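PDB 4K2M: 3-oxo-glucose-6-phosphate:glutamate aminotransferase from Bacillus subtilis subsp. subtilis, which catalyses the reversible pyridoxal phosphate-dependent transamination of 3-dehydro-glucose 6-phosphate, with glutamate as amino donor, to kanosamine 6-phosphate in antibiotic biosynthesis. Local coordinates for residues L352-V357 against V412-L417; K218-E223 against Y237-T242; M17-H22 against N315-L320; Y169-P174 against L402-K407. One frame throughout, in Å; residues are numbered along the deposited sequence.

Contact 1. Residues L352-V357 against V412-L417; sequences LFPIKV and VLHLPL. With EDO (1,2-ethanediol), chain D.
I355 and L413 form an antiparallel hydrogen-bonded pair: I355 N donates to L413 O at 2.8 Å, and L413 N returns a bond of the same length to I355 O. Both donors are tilted from the plane of the carbonyl they meet, by 19° and 26°. Further along, L415 N donates to F353 O at 3.1 Å, and beside it a water accepts from F353 N and donates to L415 O. The side chains of F353, I355, L413 and L415 share one face. CG1 of I355 lies alongside L413, 3.9 Å from its CB, while CG2 of I355 reaches CD1 of L415 at 4.0 Å. The same L415 methyl approaches F353 CD2, and L417 CD1 comes to 3.7 Å from F353 CB. With CG of F353 anti to its backbone N (chi1 -174°), the ring stands between these leucines. On the other face, P354 CB touches V412 CG2 and H414 NE2, each at 3.6 Å. Helices 312-329, 362-373 and 423-441 cover the F353 face, and Y201 meets the H414 ring edge-to-face. A 1,2-ethanediol, probably from the crystallisation liquor, donates to P354 O; CD of K356 packs on it, while NZ bonds P174 O. Backbone bonds and apolar packing on two buried faces thus fix a sheet whose L352 side chain lies about 4 Å from that of cofactor-binding Q227 and 5 Å from that of substrate-binding Y381.

Contact 2. Residues K218-E223 against Y237-T242; sequences KLKVIE and YADITT
Backbone bonds join E223 to I240 and T242 in parallel register, the strand axes 17° apart. E223 N donates to I240 O at 3.0 Å, and T242 N donates to E223 O. The latter oxygen also receives T242 OG1 at 3.0 Å, so one residue grips it twice. Just before strand 240-244, V221 O accepts from D239 N at 2.9 Å, with a weak second bond from I240 N.

Side-chain polar bonds lie at both ends. The anti lone pair of D239 OD2 takes V221 N at 2.8 Å in an almost straight bond (172°); a water links this oxygen to L219 O, and R211 forms a salt bridge with it. T241 OG1 donates to the anti lone pair of E223 OE2 at a very short 2.5 Å, while H199 bonds OE1; both carboxylate oxygens thus have a partner.

Apolar contact is lighter. I222 and I240 run side by side, CD1 of I222 lying 3.9 Å from CG2 of I240, and A238 CB lies 3.6 Å from E223 OE2.

The T242 side chain is about 7 Å from the bound external aldimine, so these strands of the seven-stranded aspartate aminotransferase-fold sheet lead to the cofactor site. Strands 192-195 and 258-262 flank them; helix 207-217 packs on V221 and E223, helix 127-137 on I222 and T242.

Contact 3. Residues M17-H22 against N315-L320; sequences MSLLKH and NNFKRL. With ACT (acetate ion), chain F.
F317 presses its ring edge against the backbone of helix 17-22, with CE1 3.6 Å from L20 CA and L20 N lying in the ring plane. This is the tight part of the contact. The ring reaches it because CG is anti to the backbone N (chi1 -179°), which carries the ring toward the partner helix across two axes 10.3 Å apart. L19 and L20 pack on the ring: L19 CG stands 4.0 Å from F317 CE1, its side chain crossing the phenylalanine at about a right angle, and L20 CD1 lies 3.9 Å from F317 CZ. One turn further along, L320 fills the next position. Its CD2 meets L20 CB at 3.9 Å, while its CD1 receives the methyl CE of M17 at 3.6 Å. The M17 bond from CA points away from the partner helix, but the chain bends at chi2 (-58°) and brings its end back.

The helices cross at -70°, so close packing is confined to these few residues. They join two parts of the protein: helix 13-24 belongs to the additional N-terminal domain of NtdA, and helix 312-329 to the aminotransferase portion. W43 meets F317 edge-to-face, and F321 and D324 extend the patch beside L20.

On the solvent side, S18 and K21 are directed away from the partner helix, and K21 is exposed. R319, though buried, turns to other partners: NH2 donates at 3.0 Å to OXT of an acetate, probably from the crystallisation liquor, which lies at the edge of the guanidinium, and NH1 bonds W350 O.

Contact 4. Residues Y169-P174 against L402-K407; sequences YVDINP and LVHTEK
The first turn of helix 403-411, with L402 at its N-cap position, receives the carboxylate of D171 from the loop that follows strand 166-169. Each carboxylate oxygen takes a backbone N-H at this helix start. D171 OD2 uses its syn lone pair for H404 N at 3.0 Å. D171 OD1 is met by T405 N at 2.8 Å, on the syn side but 24° out of the carboxylate plane, and by T405 OG1 at 2.6 Å, nearly along the C-O axis. Three donors thus hold the group and limit its rotation, and the N-terminal end of the helix would be expected to stabilise its negative charge. The T405 hydroxyl has a further partner: a water donates to it and to V170 O, tying the loop backbone to the helix.

The H404 side chain crosses D171 at about a right angle, ring and carboxylate planes 20° apart, with CD2 of H404 3.4 Å from D171 OD2. I172 places CG1 3.7 Å from T405 CA, its chi1 of 56° setting that branch between backbone N and carbonyl carbon. L402 turns its CD1 to Y169 CB at 4.0 Å, and its own N bonds E406 OE2, which H386 also engages.

Strand 145-148 neighbours Y169 and V170, contacting them through M148 and I147, so the contact ties the edge of the main sheet to the start of helix 403-411.

Overall arrangement
Contacts 1, 2 and 4 lie within the aminotransferase part of the chain, whereas contact 3 brings the N-terminal domain against it. Contact 2 is in the seven-stranded sheet, whose edge strand 166-169 leads into contact 4; their centres are 22 Å apart. Helix 403-411 of contact 4 runs directly into strand 412-415 of contact 1, and K356 NZ to P174 O links the two. Contact 1 also touches contact 3, through L417 and R319. Along the chain, contact 2 is nested inside the loops closed by contacts 3 and 4, which cross each other. Contacts 1 and 2, centres 28 Å apart on opposite sides of the chain's centre, both approach the active site: contact 1 beside Q227 and Y381, contact 2 near the bound adduct.

Contact 1. Residues L352-V357 against V412-L417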
# COMPACT_ATOMS: atom_id res chain seq x y z
N LEU A 352 -2.83 -12.67 -20.01
CA LEU A 352 -2.58 -11.98 -21.28
C LEU A 352 -2.54 -13.04 -22.37
O LEU A 352 -2.25 -14.20 -22.08
CB LEU A 352 -1.27 -11.18 -21.21
CG LEU A 352 -1.37 -9.93 -20.32
CD1 LEU A 352 -0.02 -9.55 -19.65
CD2 LEU A 352 -1.93 -8.73 -21.10
N PHE A 353 -2.83 -12.64 -23.61
CA PHE A 353 -2.91 -13.59 -24.72
C PHE A 353 -1.89 -13.20 -25.78
O PHE A 353 -2.13 -12.28 -26.57
CB PHE A 353 -4.30 -13.61 -25.36
CG PHE A 353 -4.44 -14.68 -26.41
CD1 PHE A 353 -4.81 -15.97 -26.05
CD2 PHE A 353 -4.14 -14.40 -27.75
CE1 PHE A 353 -4.89 -16.98 -27.01
CE2 PHE A 353 -4.24 -15.41 -28.72
CZ PHE A 353 -4.60 -16.71 -28.34
N PRO A 354 -0.74 -13.88 -25.79
CA PRO A 354 0.32 -13.51 -26.72
C PRO A 354 0.33 -14.34 -27.99
O PRO A 354 0.27 -15.58 -27.94
CB PRO A 354 1.60 -13.79 -25.93
CG PRO A 354 1.23 -14.94 -25.03
CD PRO A 354 -0.27 -14.81 -24.74
N ILE A 355 0.40 -13.66 -29.13
CA ILE A 355 0.73 -14.34 -30.37
C ILE A 355 2.11 -13.84 -30.78
O ILE A 355 2.62 -12.89 -30.19
CB ILE A 355 -0.29 -14.08 -31.49
CG1 ILE A 355 -0.24 -12.61 -31.93
CG2 ILE A 355 -1.72 -14.45 -31.04
CD1 ILE A 355 -1.17 -12.31 -33.11
N LYS A 356 2.73 -14.48 -31.76
CA LYS A 356 3.98 -13.91 -32.29
C LYS A 356 3.79 -13.63 -33.77
O LYS A 356 3.19 -14.44 -34.49
CB LYS A 356 5.17 -14.85 -32.04
CG LYS A 356 5.55 -15.00 -30.56
CD LYS A 356 6.43 -16.24 -30.31
CE LYS A 356 7.84 -16.08 -30.81
NZ LYS A 356 8.65 -17.34 -30.59
N VAL A 357 4.26 -12.46 -34.21
CA VAL A 357 4.20 -12.09 -35.62
C VAL A 357 5.64 -11.85 -36.07
O VAL A 357 6.56 -11.88 -35.25
CB VAL A 357 3.35 -10.82 -35.82
CG1 VAL A 357 1.91 -11.06 -35.32
CG2 VAL A 357 3.96 -9.65 -35.07
N VAL A 412 6.38 -10.58 -30.10
CA VAL A 412 5.16 -10.84 -29.33
C VAL A 412 4.15 -9.73 -29.51
O VAL A 412 4.49 -8.54 -29.60
CB VAL A 412 5.47 -11.06 -27.81
CG1 VAL A 412 5.98 -9.77 -27.17
CG2 VAL A 412 4.22 -11.59 -27.07
N LEU A 413 2.88 -10.13 -29.59
CA LEU A 413 1.79 -9.18 -29.71
C LEU A 413 0.64 -9.69 -28.86
O LEU A 413 0.22 -10.84 -29.00
CB LEU A 413 1.34 -9.08 -31.18
CG LEU A 413 0.28 -8.01 -31.43
CD1 LEU A 413 0.82 -6.67 -30.96
CD2 LEU A 413 -0.08 -7.94 -32.90
N HIS A 414 0.13 -8.84 -27.98
CA HIS A 414 -0.98 -9.24 -27.12
C HIS A 414 -2.31 -8.77 -27.68
O HIS A 414 -2.45 -7.59 -28.06
CB HIS A 414 -0.75 -8.71 -25.70
CG HIS A 414 0.40 -9.38 -25.01
ND1 HIS A 414 1.62 -8.76 -24.82
CD2 HIS A 414 0.52 -10.64 -24.52
CE1 HIS A 414 2.44 -9.61 -24.22
NE2 HIS A 414 1.80 -10.75 -24.02
N LEU A 415 -3.28 -9.69 -27.71
CA LEU A 415 -4.62 -9.42 -28.20
C LEU A 415 -5.54 -9.19 -27.01
O LEU A 415 -5.31 -9.77 -25.95
CB LEU A 415 -5.12 -10.62 -29.00
CG LEU A 415 -4.21 -11.07 -30.13
CD1 LEU A 415 -4.96 -12.15 -30.91
CD2 LEU A 415 -3.85 -9.90 -31.04
N PRO A 416 -6.59 -8.37 -27.18
CA PRO A 416 -7.50 -8.11 -26.05
C PRO A 416 -8.06 -9.40 -25.45
O PRO A 416 -8.51 -10.28 -26.20
CB PRO A 416 -8.63 -7.30 -26.69
CG PRO A 416 -7.95 -6.58 -27.82
CD PRO A 416 -6.95 -7.56 -28.37
N LEU A 417 -8.02 -9.52 -24.12
CA LEU A 417 -8.59 -10.69 -23.44
C LEU A 417 -8.82 -10.35 -21.97
O LEU A 417 -7.89 -10.11 -21.21
CB LEU A 417 -7.70 -11.93 -23.61
CG LEU A 417 -8.39 -13.28 -23.30
CD1 LEU A 417 -7.64 -14.47 -23.93
CD2 LEU A 417 -8.54 -13.53 -21.79
C1 EDO D . 2.79 -17.70 -29.08
O1 EDO D . 2.33 -17.43 -27.76
C2 EDO D . 4.09 -18.51 -28.97
O2 EDO D . 3.79 -19.75 -28.31
O HOH W 1 -3.72 -9.99 -23.88

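Contact 2. Residues K218-E223 against Y237-T242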
# COMPACT_ATOMS: atom_id res chain seq x y z
N LYS A 218 21.16 -26.34 -3.89
CA LYS A 218 20.74 -25.81 -2.59
C LYS A 218 20.30 -24.36 -2.73
O LYS A 218 20.69 -23.51 -1.92
CB LYS A 218 21.86 -25.95 -1.55
CG LYS A 218 22.05 -27.40 -1.06
CD LYS A 218 20.97 -27.77 -0.07
CE LYS A 218 20.84 -29.28 0.10
NZ LYS A 218 19.62 -29.61 0.91
N LEU A 219 19.51 -24.09 -3.76
CA LEU A 219 18.93 -22.76 -3.96
C LEU A 219 17.49 -22.74 -3.44
O LEU A 219 16.83 -23.78 -3.38
CB LEU A 219 18.95 -22.38 -5.44
CG LEU A 219 20.31 -22.57 -6.13
CD1 LEU A 219 20.23 -22.25 -7.63
CD2 LEU A 219 21.35 -21.71 -5.48
N LYS A 220 17.02 -21.56 -3.07
CA LYS A 220 15.62 -21.37 -2.71
C LYS A 220 14.86 -20.90 -3.95
O LYS A 220 15.42 -20.21 -4.80
CB LYS A 220 15.52 -20.30 -1.63
CG LYS A 220 16.21 -20.69 -0.33
CD LYS A 220 15.49 -21.86 0.31
CE LYS A 220 16.22 -22.32 1.56
NZ LYS A 220 16.61 -21.16 2.40
N VAL A 221 13.59 -21.27 -4.03
CA VAL A 221 12.77 -20.91 -5.18
C VAL A 221 11.63 -20.03 -4.70
O VAL A 221 10.80 -20.46 -3.88
CB VAL A 221 12.20 -22.14 -5.87
CG1 VAL A 221 11.25 -21.72 -6.99
CG2 VAL A 221 13.31 -23.01 -6.43
N ILE A 222 11.59 -18.81 -5.19
CA ILE A 222 10.45 -17.96 -4.89
C ILE A 222 9.83 -17.65 -6.24
O ILE A 222 10.50 -17.13 -7.13
CB ILE A 222 10.88 -16.67 -4.14
CG1 ILE A 222 9.73 -15.65 -4.10
CG2 ILE A 222 12.17 -16.07 -4.74
CD1 ILE A 222 9.97 -14.51 -3.10
N GLU A 223 8.56 -18.00 -6.40
CA GLU A 223 7.95 -17.85 -7.72
C GLU A 223 7.09 -16.61 -7.76
O GLU A 223 6.39 -16.29 -6.79
CB GLU A 223 7.14 -19.09 -8.09
CG GLU A 223 5.97 -19.33 -7.18
CD GLU A 223 5.20 -20.59 -7.52
OE1 GLU A 223 5.40 -21.16 -8.61
OE2 GLU A 223 4.39 -21.00 -6.67
N TYR A 237 6.17 -26.78 -6.03
CA TYR A 237 7.62 -26.90 -5.95
C TYR A 237 8.33 -25.63 -5.49
O TYR A 237 9.55 -25.54 -5.58
CB TYR A 237 8.16 -27.31 -7.32
CG TYR A 237 7.65 -28.65 -7.78
CD1 TYR A 237 8.08 -29.83 -7.17
CD2 TYR A 237 6.77 -28.75 -8.85
CE1 TYR A 237 7.62 -31.07 -7.60
CE2 TYR A 237 6.31 -29.98 -9.29
CZ TYR A 237 6.74 -31.13 -8.67
OH TYR A 237 6.27 -32.35 -9.12
N ALA A 238 7.58 -24.65 -5.00
CA ALA A 238 8.19 -23.39 -4.55
C ALA A 238 8.29 -23.29 -3.03
O ALA A 238 7.42 -23.80 -2.31
CB ALA A 238 7.41 -22.20 -5.10
N ASP A 239 9.32 -22.61 -2.53
CA ASP A 239 9.40 -22.32 -1.10
C ASP A 239 8.43 -21.19 -0.74
O ASP A 239 7.75 -21.25 0.29
CB ASP A 239 10.81 -21.93 -0.71
CG ASP A 239 11.79 -23.03 -0.99
OD1 ASP A 239 11.64 -24.09 -0.35
OD2 ASP A 239 12.69 -22.85 -1.85
N ILE A 240 8.40 -20.18 -1.59
CA ILE A 240 7.43 -19.09 -1.47
C ILE A 240 6.72 -18.83 -2.79
O ILE A 240 7.35 -18.85 -3.84
CB ILE A 240 8.12 -17.79 -1.01
CG1 ILE A 240 8.48 -17.90 0.47
CG2 ILE A 240 7.22 -16.55 -1.28
CD1 ILE A 240 8.80 -16.58 1.12
N THR A 241 5.42 -18.59 -2.72
CA THR A 241 4.63 -18.18 -3.88
C THR A 241 4.16 -16.74 -3.65
O THR A 241 3.68 -16.40 -2.57
CB THR A 241 3.39 -19.09 -4.02
OG1 THR A 241 3.81 -20.44 -4.28
CG2 THR A 241 2.47 -18.61 -5.15
N THR A 242 4.27 -15.88 -4.66
CA THR A 242 3.75 -14.52 -4.49
C THR A 242 2.60 -14.26 -5.45
O THR A 242 2.60 -14.72 -6.59
CB THR A 242 4.84 -13.47 -4.70
OG1 THR A 242 5.32 -13.57 -6.05
CG2 THR A 242 5.98 -13.72 -3.74
O HOH W 2 14.65 -24.76 -1.68

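Contact 3. Residues M17-H22 against N315-L320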
# COMPACT_ATOMS: atom_id res chain seq x y z
N MET A 17 -10.16 -26.88 -17.99
CA MET A 17 -10.05 -27.46 -19.33
C MET A 17 -11.09 -28.54 -19.53
O MET A 17 -11.66 -28.69 -20.60
CB MET A 17 -8.69 -28.09 -19.58
CG MET A 17 -7.73 -27.22 -20.32
SD MET A 17 -8.31 -26.69 -21.95
CE MET A 17 -6.88 -25.65 -22.17
N SER A 18 -11.29 -29.35 -18.49
CA SER A 18 -12.31 -30.38 -18.55
C SER A 18 -13.69 -29.75 -18.60
O SER A 18 -14.56 -30.16 -19.38
CB SER A 18 -12.19 -31.33 -17.35
OG SER A 18 -13.14 -32.37 -17.47
N LEU A 19 -13.90 -28.72 -17.77
CA LEU A 19 -15.19 -28.03 -17.71
C LEU A 19 -15.55 -27.42 -19.07
O LEU A 19 -16.72 -27.40 -19.47
CB LEU A 19 -15.16 -26.94 -16.63
CG LEU A 19 -16.47 -26.21 -16.33
CD1 LEU A 19 -17.59 -27.18 -15.94
CD2 LEU A 19 -16.26 -25.15 -15.22
N LEU A 20 -14.53 -26.93 -19.78
CA LEU A 20 -14.72 -26.33 -21.10
C LEU A 20 -15.32 -27.35 -22.07
O LEU A 20 -16.29 -27.05 -22.77
CB LEU A 20 -13.37 -25.83 -21.64
CG LEU A 20 -13.42 -25.18 -23.03
CD1 LEU A 20 -14.29 -23.94 -23.01
CD2 LEU A 20 -12.01 -24.83 -23.54
N LYS A 21 -14.74 -28.55 -22.10
CA LYS A 21 -15.31 -29.61 -22.93
C LYS A 21 -16.74 -29.91 -22.52
O LYS A 21 -17.62 -30.10 -23.36
CB LYS A 21 -14.45 -30.85 -22.85
CG LYS A 21 -13.04 -30.61 -23.36
CD LYS A 21 -12.12 -31.77 -23.04
CE LYS A 21 -10.67 -31.35 -23.22
NZ LYS A 21 -9.84 -31.74 -22.04
N HIS A 22 -17.00 -29.93 -21.22
CA HIS A 22 -18.34 -30.31 -20.75
C HIS A 22 -19.40 -29.25 -20.99
O HIS A 22 -20.55 -29.57 -21.29
CB HIS A 22 -18.32 -30.73 -19.28
CG HIS A 22 -17.79 -32.12 -19.08
ND1 HIS A 22 -18.62 -33.22 -18.98
CD2 HIS A 22 -16.52 -32.59 -18.98
CE1 HIS A 22 -17.88 -34.31 -18.82
NE2 HIS A 22 -16.61 -33.95 -18.82
N ASN A 315 -14.69 -16.09 -13.93
CA ASN A 315 -13.87 -15.21 -14.76
C ASN A 315 -12.71 -15.94 -15.41
O ASN A 315 -12.40 -15.70 -16.59
CB ASN A 315 -13.37 -14.00 -13.96
CG ASN A 315 -14.42 -12.93 -13.81
OD1 ASN A 315 -15.45 -12.92 -14.51
ND2 ASN A 315 -14.16 -11.97 -12.91
N ASN A 316 -12.06 -16.82 -14.66
CA ASN A 316 -10.96 -17.58 -15.25
C ASN A 316 -11.49 -18.51 -16.33
O ASN A 316 -10.85 -18.69 -17.37
CB ASN A 316 -10.17 -18.36 -14.19
CG ASN A 316 -8.98 -17.56 -13.66
OD1 ASN A 316 -8.93 -16.34 -13.81
ND2 ASN A 316 -8.02 -18.26 -13.05
N PHE A 317 -12.67 -19.07 -16.12
CA PHE A 317 -13.26 -19.89 -17.17
C PHE A 317 -13.53 -19.05 -18.43
O PHE A 317 -13.24 -19.49 -19.57
CB PHE A 317 -14.55 -20.57 -16.71
CG PHE A 317 -15.16 -21.43 -17.78
CD1 PHE A 317 -14.70 -22.72 -17.99
CD2 PHE A 317 -16.15 -20.92 -18.61
CE1 PHE A 317 -15.24 -23.51 -18.99
CE2 PHE A 317 -16.70 -21.69 -19.61
CZ PHE A 317 -16.25 -22.99 -19.81
N LYS A 318 -14.06 -17.85 -18.25
CA LYS A 318 -14.34 -17.01 -19.41
C LYS A 318 -13.06 -16.67 -20.17
O LYS A 318 -13.05 -16.64 -21.40
CB LYS A 318 -15.10 -15.75 -18.99
CG LYS A 318 -16.58 -16.03 -18.63
CD LYS A 318 -17.31 -14.74 -18.28
CE LYS A 318 -17.73 -13.98 -19.54
NZ LYS A 318 -18.40 -12.69 -19.18
N ARG A 319 -11.99 -16.40 -19.43
CA ARG A 319 -10.68 -16.18 -20.07
C ARG A 319 -10.25 -17.37 -20.89
O ARG A 319 -9.75 -17.20 -22.01
CB ARG A 319 -9.61 -15.86 -19.02
CG ARG A 319 -9.79 -14.50 -18.36
CD ARG A 319 -8.70 -14.34 -17.29
NE ARG A 319 -8.77 -13.02 -16.65
CZ ARG A 319 -8.11 -11.95 -17.08
NH1 ARG A 319 -7.32 -12.03 -18.14
NH2 ARG A 319 -8.27 -10.78 -16.46
N LEU A 320 -10.43 -18.58 -20.35
CA LEU A 320 -10.05 -19.78 -21.07
C LEU A 320 -10.89 -19.91 -22.36
O LEU A 320 -10.36 -20.27 -23.42
CB LEU A 320 -10.25 -21.02 -20.19
CG LEU A 320 -10.23 -22.37 -20.93
CD1 LEU A 320 -8.86 -22.66 -21.52
CD2 LEU A 320 -10.69 -23.51 -20.00
C ACT F . -6.29 -8.62 -17.94
O ACT F . -6.62 -9.69 -18.41
OXT ACT F . -6.97 -8.14 -17.03
CH3 ACT F . -5.10 -7.89 -18.49

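Contact 4. Residues Y169-P174 against L402-K407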
# COMPACT_ATOMS: atom_id res chain seq x y z
N TYR A 169 20.16 -12.46 -15.14
CA TYR A 169 19.16 -12.78 -16.15
C TYR A 169 19.56 -13.99 -16.98
O TYR A 169 20.71 -14.11 -17.44
CB TYR A 169 18.94 -11.56 -17.03
CG TYR A 169 18.43 -10.38 -16.22
CD1 TYR A 169 17.14 -10.41 -15.70
CD2 TYR A 169 19.23 -9.28 -15.97
CE1 TYR A 169 16.67 -9.36 -14.94
CE2 TYR A 169 18.76 -8.22 -15.21
CZ TYR A 169 17.48 -8.27 -14.71
OH TYR A 169 16.97 -7.23 -13.96
N VAL A 170 18.61 -14.90 -17.14
CA VAL A 170 18.79 -16.02 -18.06
C VAL A 170 17.66 -16.06 -19.08
O VAL A 170 16.57 -15.51 -18.87
CB VAL A 170 18.96 -17.38 -17.35
CG1 VAL A 170 20.02 -17.31 -16.27
CG2 VAL A 170 17.67 -17.83 -16.75
N ASP A 171 17.93 -16.74 -20.20
CA ASP A 171 17.06 -16.72 -21.36
C ASP A 171 15.75 -17.45 -21.10
O ASP A 171 15.68 -18.32 -20.23
CB ASP A 171 17.79 -17.37 -22.54
CG ASP A 171 17.63 -16.60 -23.85
OD1 ASP A 171 16.89 -15.59 -23.88
OD2 ASP A 171 18.26 -17.00 -24.85
N ILE A 172 14.71 -17.08 -21.85
CA ILE A 172 13.41 -17.73 -21.74
C ILE A 172 13.25 -18.80 -22.80
O ILE A 172 14.01 -18.85 -23.77
CB ILE A 172 12.26 -16.75 -21.96
CG1 ILE A 172 12.44 -16.04 -23.31
CG2 ILE A 172 12.18 -15.75 -20.80
CD1 ILE A 172 11.22 -15.31 -23.84
N ASN A 173 12.25 -19.66 -22.63
CA ASN A 173 11.80 -20.53 -23.70
C ASN A 173 10.94 -19.61 -24.59
O ASN A 173 10.02 -18.96 -24.11
CB ASN A 173 11.00 -21.67 -23.08
CG ASN A 173 10.28 -22.54 -24.10
OD1 ASN A 173 9.65 -22.05 -25.05
ND2 ASN A 173 10.33 -23.85 -23.89
N PRO A 174 11.28 -19.50 -25.89
CA PRO A 174 10.65 -18.46 -26.71
C PRO A 174 9.22 -18.79 -27.13
O PRO A 174 8.54 -17.95 -27.72
CB PRO A 174 11.57 -18.39 -27.95
CG PRO A 174 12.16 -19.77 -28.05
CD PRO A 174 12.35 -20.22 -26.62
N LEU A 402 20.67 -12.10 -24.56
CA LEU A 402 19.70 -13.12 -24.26
C LEU A 402 18.97 -13.34 -25.57
O LEU A 402 17.97 -12.70 -25.82
CB LEU A 402 18.73 -12.62 -23.18
CG LEU A 402 19.39 -12.30 -21.83
CD1 LEU A 402 18.42 -11.52 -20.95
CD2 LEU A 402 19.81 -13.57 -21.12
N VAL A 403 19.50 -14.24 -26.40
CA VAL A 403 19.07 -14.34 -27.80
C VAL A 403 17.58 -14.62 -27.96
O VAL A 403 16.89 -13.96 -28.76
CB VAL A 403 19.86 -15.42 -28.57
CG1 VAL A 403 19.38 -15.49 -30.00
CG2 VAL A 403 21.36 -15.11 -28.53
N HIS A 404 17.08 -15.59 -27.21
CA HIS A 404 15.69 -16.00 -27.34
C HIS A 404 14.73 -14.97 -26.76
O HIS A 404 13.66 -14.73 -27.32
CB HIS A 404 15.46 -17.37 -26.69
CG HIS A 404 16.19 -18.48 -27.37
ND1 HIS A 404 16.16 -18.67 -28.74
CD2 HIS A 404 16.98 -19.46 -26.87
CE1 HIS A 404 16.90 -19.72 -29.05
NE2 HIS A 404 17.41 -20.22 -27.94
N THR A 405 15.12 -14.39 -25.62
CA THR A 405 14.30 -13.37 -24.99
C THR A 405 14.18 -12.18 -25.93
O THR A 405 13.10 -11.66 -26.13
CB THR A 405 14.93 -12.89 -23.68
OG1 THR A 405 15.12 -14.01 -22.81
CG2 THR A 405 14.07 -11.83 -22.99
N GLU A 406 15.30 -11.76 -26.51
CA GLU A 406 15.29 -10.60 -27.41
C GLU A 406 14.48 -10.85 -28.68
O GLU A 406 13.73 -9.97 -29.14
CB GLU A 406 16.73 -10.17 -27.73
CG GLU A 406 17.43 -9.46 -26.56
CD GLU A 406 18.95 -9.56 -26.65
OE1 GLU A 406 19.45 -9.66 -27.79
OE2 GLU A 406 19.64 -9.57 -25.60
N LYS A 407 14.61 -12.04 -29.26
CA LYS A 407 13.86 -12.36 -30.47
C LYS A 407 12.37 -12.44 -30.16
O LYS A 407 11.56 -11.82 -30.85
CB LYS A 407 14.36 -13.68 -31.08
CG LYS A 407 13.69 -14.07 -32.41
CD LYS A 407 13.75 -12.91 -33.42
CE LYS A 407 13.14 -13.32 -34.77
NZ LYS A 407 13.13 -12.18 -35.75
O HOH W 3 15.07 -13.56 -20.09